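Local atomic coordinates of defective in germ line development protein 3, isoform a (PDB entry 3N89), a protein that probably binds RNA in germ line development, its four KH domains forming a globular structural platform. Residues 20-25 / 264-269; 32-37 / 259-264. All blocks are in the same frame, centred on the assembly; numbering follows the deposited sequence.

In the fold
Both contacts use strand 260-268, the first strand of the fourth KH domain, and they share Cys264, although it is about 21 Å between their centres. Contact 2 sits in the core, its centre about 6 Å from the centre of the chain. There the strand pairs edge to edge with strand 29-35 of the first KH domain, through backbone bonds, a polar side-chain pair and a buried apolar face. Contact 1 is a surface contact near one end of the molecule, its centre about 27 Å from that of the chain, where the loop leading into strand 29-35 packs by van der Waals touch alone, burying 225 Å² against 445 Å² in contact 2.

Contact 1 (20-25 / 264-269); sequences IPMIEI and CFNIKN
The flat amide of Asn266 meets Met22 at its nitrogen end: Met22 CE stands 4.0 Å from Asn266 ND2, raised well off the amide plane rather than lying in it. At the root of the same side chain, Ile25 CG2 rests 3.9 Å from Asn266 CB, the two side chains crossing at about a right angle. Ile25 makes the largest share of the contact. With CG1 anti to its carbonyl carbon (chi1 -53°), it sends CG2 against the strand backbone, 3.8 Å from Lys268 N, and leaves the other branch to reach further along, where CD1 lies 4.0 Å from Lys268 CG. Lys268 answers with its methylenes: a bend at chi3 (-70°) turns CE back to within 3.8 Å of Ile25 O and 4.1 Å of Ile25 CB. The lysine thus serves here as a hydrocarbon arm lying across the isoleucine. All of this is van der Waals packing, partly of carbon against polar atoms, a loop laid on a strand without strand pairing. Leu313 of strand 311-321 extends the apolar patch at Met22 and Ile25, and Tyr301 of strand 293-301 touches Met22. Ile267 is directed away from segment 20-25 and touches Met296, Met272 and Leu336, while Phe265 meets Tyr332 of helix 325-335 edge-to-face. Segment 20-25 therefore packs beside strands 260-268, 311-321 and 293-301 of the shared sheet, shortly before the chain enters strand 29-35.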
loop_
_atom_site.group_PDB
_atom_site.type_symbol
_atom_site.label_atom_id
_atom_site.label_comp_id
_atom_site.label_asym_id
_atom_site.label_seq_id
_atom_site.Cartn_x
_atom_site.Cartn_y
_atom_site.Cartn_z
ATOM N N ILE A 20 -9.523 15.008 -28.192
ATOM C CA ILE A 20 -8.071 14.947 -28.295
ATOM C C ILE A 20 -7.724 13.662 -29.047
ATOM O O ILE A 20 -8.194 12.583 -28.691
ATOM C CB ILE A 20 -7.407 14.907 -26.900
ATOM C CG1 ILE A 20 -8.088 15.912 -25.969
ATOM C CG2 ILE A 20 -5.933 15.252 -27.019
ATOM C CD1 ILE A 20 -7.483 15.967 -24.582
ATOM N N PRO A 21 -6.905 13.767 -30.105
ATOM C CA PRO A 21 -6.492 12.620 -30.921
ATOM C C PRO A 21 -5.886 11.472 -30.124
ATOM O O PRO A 21 -4.738 11.551 -29.684
ATOM C CB PRO A 21 -5.477 13.230 -31.885
ATOM C CG PRO A 21 -5.961 14.624 -32.039
ATOM C CD PRO A 21 -6.307 15.009 -30.624
ATOM N N MET A 22 -6.653 10.402 -29.940
ATOM C CA MET A 22 -6.145 9.255 -29.215
ATOM C C MET A 22 -5.087 8.600 -30.079
ATOM O O MET A 22 -5.369 8.136 -31.184
ATOM C CB MET A 22 -7.251 8.238 -28.926
ATOM C CG MET A 22 -8.329 8.721 -27.967
ATOM S SD MET A 22 -9.021 7.334 -27.033
ATOM C CE MET A 22 -8.008 7.412 -25.543
ATOM N N ILE A 23 -3.858 8.583 -29.586
ATOM C CA ILE A 23 -2.783 7.962 -30.326
ATOM C C ILE A 23 -3.066 6.465 -30.369
ATOM O O ILE A 23 -3.097 5.857 -31.441
ATOM C CB ILE A 23 -1.430 8.230 -29.647
ATOM C CG1 ILE A 23 -1.101 9.723 -29.731
ATOM C CG2 ILE A 23 -0.340 7.392 -30.299
ATOM C CD1 ILE A 23 -0.849 10.228 -31.143
ATOM N N GLU A 24 -3.296 5.874 -29.202
ATOM C CA GLU A 24 -3.566 4.444 -29.149
ATOM C C GLU A 24 -4.482 4.052 -28.001
ATOM O O GLU A 24 -4.585 4.756 -26.997
ATOM C CB GLU A 24 -2.252 3.664 -29.031
ATOM C CG GLU A 24 -1.586 3.761 -27.667
ATOM C CD GLU A 24 -0.235 3.059 -27.611
ATOM O OE1 GLU A 24 -0.155 1.869 -27.980
ATOM O OE2 GLU A 24 0.745 3.700 -27.189
ATOM N N ILE A 25 -5.155 2.921 -28.177
ATOM C CA ILE A 25 -6.048 2.362 -27.170
ATOM C C ILE A 25 -5.537 0.928 -27.013
ATOM O O ILE A 25 -6.101 -0.011 -27.573
ATOM C CB ILE A 25 -7.506 2.348 -27.667
ATOM C CG1 ILE A 25 -7.907 3.744 -28.137
ATOM C CG2 ILE A 25 -8.443 1.908 -26.546
ATOM C CD1 ILE A 25 -9.293 3.799 -28.763
ATOM N N CYS A 264 -6.252 0.547 -13.977
ATOM C CA CYS A 264 -7.077 1.113 -15.035
ATOM C C CYS A 264 -6.489 0.915 -16.434
ATOM O O CYS A 264 -5.289 0.675 -16.599
ATOM C CB CYS A 264 -7.299 2.607 -14.776
ATOM S SG CYS A 264 -7.982 2.993 -13.137
ATOM N N PHE A 265 -7.359 1.011 -17.434
ATOM C CA PHE A 265 -6.976 0.883 -18.838
ATOM C C PHE A 265 -8.193 1.028 -19.741
ATOM O O PHE A 265 -9.332 0.889 -19.290
ATOM C CB PHE A 265 -6.304 -0.467 -19.127
ATOM C CG PHE A 265 -7.173 -1.660 -18.841
ATOM C CD1 PHE A 265 -7.346 -2.118 -17.538
ATOM C CD2 PHE A 265 -7.810 -2.338 -19.873
ATOM C CE1 PHE A 265 -8.139 -3.239 -17.270
ATOM C CE2 PHE A 265 -8.607 -3.463 -19.615
ATOM C CZ PHE A 265 -8.769 -3.910 -18.310
ATOM N N ASN A 266 -7.939 1.322 -21.014
ATOM C CA ASN A 266 -9.004 1.471 -22.003
ATOM C C ASN A 266 -8.960 0.269 -22.940
ATOM O O ASN A 266 -7.925 -0.369 -23.083
ATOM C CB ASN A 266 -8.808 2.760 -22.806
ATOM C CG ASN A 266 -8.731 3.995 -21.922
ATOM O OD1 ASN A 266 -9.340 4.049 -20.856
ATOM N ND2 ASN A 266 -7.991 5.002 -22.374
ATOM N N ILE A 267 -10.071 -0.053 -23.585
ATOM C CA ILE A 267 -10.054 -1.193 -24.483
ATOM C C ILE A 267 -11.093 -1.132 -25.599
ATOM O O ILE A 267 -12.292 -1.030 -25.341
ATOM C CB ILE A 267 -10.208 -2.515 -23.680
ATOM C CG1 ILE A 267 -10.060 -3.712 -24.615
ATOM C CG2 ILE A 267 -11.541 -2.551 -22.951
ATOM C CD1 ILE A 267 -9.649 -4.973 -23.903
ATOM N N LYS A 268 -10.617 -1.173 -26.844
ATOM C CA LYS A 268 -11.505 -1.143 -28.003
ATOM C C LYS A 268 -12.418 -2.360 -27.927
ATOM O O LYS A 268 -11.963 -3.462 -27.620
ATOM C CB LYS A 268 -10.694 -1.175 -29.307
ATOM C CG LYS A 268 -10.451 0.196 -29.948
ATOM C CD LYS A 268 -9.562 0.100 -31.180
ATOM C CE LYS A 268 -8.127 -0.261 -30.795
ATOM N NZ LYS A 268 -7.184 -0.376 -31.959
ATOM N N ASN A 269 -13.704 -2.152 -28.195
ATOM C CA ASN A 269 -14.690 -3.233 -28.149
ATOM C C ASN A 269 -14.231 -4.469 -28.916
ATOM O O ASN A 269 -14.497 -5.596 -28.508
#

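Contact 2 (32-37 / 259-264)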
loop_
_atom_site.group_PDB
_atom_site.type_symbol
_atom_site.label_atom_id
_atom_site.label_comp_id
_atom_site.label_asym_id
_atom_site.label_seq_id
_atom_site.Cartn_x
_atom_site.Cartn_y
_atom_site.Cartn_z
ATOM N N LEU A 32 -1.466 1.391 -12.443
ATOM C CA LEU A 32 -1.777 0.685 -11.204
ATOM C C LEU A 32 -1.871 1.730 -10.085
ATOM O O LEU A 32 -1.123 2.714 -10.071
ATOM C CB LEU A 32 -0.694 -0.349 -10.874
ATOM C CG LEU A 32 -0.905 -1.139 -9.574
ATOM C CD1 LEU A 32 -2.250 -1.867 -9.611
ATOM C CD2 LEU A 32 0.234 -2.130 -9.387
ATOM N N ASN A 33 -2.801 1.524 -9.158
ATOM C CA ASN A 33 -3.002 2.456 -8.053
ATOM C C ASN A 33 -2.799 1.759 -6.728
ATOM O O ASN A 33 -3.362 0.694 -6.487
ATOM C CB ASN A 33 -4.414 3.039 -8.087
ATOM C CG ASN A 33 -4.741 3.695 -9.406
ATOM O OD1 ASN A 33 -4.087 4.662 -9.810
ATOM N ND2 ASN A 33 -5.754 3.176 -10.091
ATOM N N MET A 34 -1.992 2.365 -5.866
ATOM C CA MET A 34 -1.725 1.787 -4.561
ATOM C C MET A 34 -1.642 2.898 -3.532
ATOM O O MET A 34 -1.499 4.067 -3.878
ATOM C CB MET A 34 -0.413 0.995 -4.584
ATOM C CG MET A 34 -0.449 -0.273 -5.425
ATOM S SD MET A 34 1.223 -0.920 -5.711
ATOM C CE MET A 34 1.670 -1.428 -4.026
ATOM N N GLU A 35 -1.747 2.522 -2.261
ATOM C CA GLU A 35 -1.674 3.481 -1.174
ATOM C C GLU A 35 -0.311 3.396 -0.492
ATOM O O GLU A 35 0.148 2.308 -0.133
ATOM C CB GLU A 35 -2.793 3.211 -0.168
ATOM C CG GLU A 35 -4.038 4.072 -0.367
ATOM C CD GLU A 35 -4.705 3.879 -1.719
ATOM O OE1 GLU A 35 -5.665 4.623 -2.013
ATOM O OE2 GLU A 35 -4.286 2.988 -2.490
ATOM N N PHE A 36 0.330 4.552 -0.335
ATOM C CA PHE A 36 1.643 4.656 0.298
ATOM C C PHE A 36 1.587 5.777 1.350
ATOM O O PHE A 36 1.032 6.846 1.096
ATOM C CB PHE A 36 2.716 4.987 -0.755
ATOM C CG PHE A 36 3.222 3.789 -1.527
ATOM C CD1 PHE A 36 4.453 3.212 -1.213
ATOM C CD2 PHE A 36 2.475 3.239 -2.569
ATOM C CE1 PHE A 36 4.937 2.108 -1.919
ATOM C CE2 PHE A 36 2.953 2.128 -3.286
ATOM C CZ PHE A 36 4.187 1.566 -2.956
ATOM N N GLU A 37 2.176 5.537 2.516
ATOM C CA GLU A 37 2.177 6.506 3.609
ATOM C C GLU A 37 3.012 7.758 3.331
ATOM O O GLU A 37 4.241 7.693 3.257
ATOM C CB GLU A 37 2.665 5.819 4.879
ATOM C CG GLU A 37 1.988 4.484 5.096
ATOM C CD GLU A 37 2.337 3.862 6.417
ATOM O OE1 GLU A 37 1.946 4.426 7.464
ATOM O OE2 GLU A 37 3.007 2.808 6.407
ATOM N N LEU A 259 -5.038 -2.805 2.317
ATOM C CA LEU A 259 -5.041 -1.606 1.486
ATOM C C LEU A 259 -5.639 -1.914 0.123
ATOM O O LEU A 259 -5.294 -2.920 -0.492
ATOM C CB LEU A 259 -3.612 -1.088 1.298
ATOM C CG LEU A 259 -3.000 -0.316 2.460
ATOM C CD1 LEU A 259 -1.545 -0.052 2.164
ATOM C CD2 LEU A 259 -3.762 0.996 2.666
ATOM N N PRO A 260 -6.541 -1.051 -0.371
ATOM C CA PRO A 260 -7.165 -1.267 -1.677
ATOM C C PRO A 260 -6.168 -1.089 -2.813
ATOM O O PRO A 260 -5.158 -0.405 -2.661
ATOM C CB PRO A 260 -8.274 -0.215 -1.704
ATOM C CG PRO A 260 -7.674 0.911 -0.934
ATOM C CD PRO A 260 -7.047 0.189 0.250
ATOM N N ILE A 261 -6.469 -1.699 -3.954
ATOM C CA ILE A 261 -5.601 -1.632 -5.120
ATOM C C ILE A 261 -6.496 -1.663 -6.355
ATOM O O ILE A 261 -7.579 -2.245 -6.321
ATOM C CB ILE A 261 -4.637 -2.856 -5.136
ATOM C CG1 ILE A 261 -3.441 -2.588 -6.045
ATOM C CG2 ILE A 261 -5.377 -4.112 -5.618
ATOM C CD1 ILE A 261 -2.321 -3.586 -5.835
ATOM N N SER A 262 -6.057 -1.039 -7.442
ATOM C CA SER A 262 -6.856 -1.033 -8.662
ATOM C C SER A 262 -5.985 -0.768 -9.867
ATOM O O SER A 262 -4.938 -0.133 -9.755
ATOM C CB SER A 262 -7.947 0.035 -8.592
ATOM O OG SER A 262 -7.385 1.329 -8.702
ATOM N N MET A 263 -6.429 -1.249 -11.024
ATOM C CA MET A 263 -5.682 -1.067 -12.259
ATOM C C MET A 263 -6.610 -0.569 -13.353
ATOM O O MET A 263 -7.633 -1.193 -13.629
ATOM C CB MET A 263 -5.060 -2.393 -12.669
ATOM C CG MET A 263 -4.090 -2.293 -13.809
ATOM S SD MET A 263 -3.343 -3.894 -14.075
ATOM C CE MET A 263 -4.667 -4.734 -14.916
ATOM N N CYS A 264 -6.252 0.547 -13.977
ATOM C CA CYS A 264 -7.077 1.113 -15.035
ATOM C C CYS A 264 -6.489 0.915 -16.434
ATOM O O CYS A 264 -5.289 0.675 -16.599
ATOM C CB CYS A 264 -7.299 2.607 -14.776
ATOM S SG CYS A 264 -7.982 2.993 -13.137
#
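Asn33 and Ser262 form an antiparallel hydrogen-bonded pair. Asn33 N donates to Ser262 O at 2.8 Å, while the return bond from Ser262 N to Asn33 O is weak at 3.3 Å. Their side chains add a third bond, Asn33 ND2 to Ser262 OG at 2.8 Å, nearly straight (163° at the hydrogen) and close to the amide plane. Ser262 OG stands between its own N and carbonyl carbon (chi1 72°), which turns it toward Asn33. An alanine at Asn33 would take away the amide that donates to Ser262 OG, and is likely to leave that hydroxyl without this partner. On the other face Leu32 pairs with Met263; Leu32 CD1 lies 3.8 Å from Ile261 CG1, and Met34 runs alongside Ile261, its CG 3.8 Å from Ile261 CD1. Further along, Leu259 CD2 packs on Glu35 CB at 3.7 Å. In the next shell, Gln83 and Thr85 of strand 83-87 touch Asn33, and Gln83 also binds Glu35 OE1. Helix 90-102 covers Leu32 and Met34, and helix 325-335 covers Ile261 and Met263. The pairing thus joins the first strands of the first and fourth KH domains into one continuous antiparallel sheet. With one backbone bond of the pair weak, the amide-hydroxyl bond probably adds to the hold between the strands on the face opposite the helices.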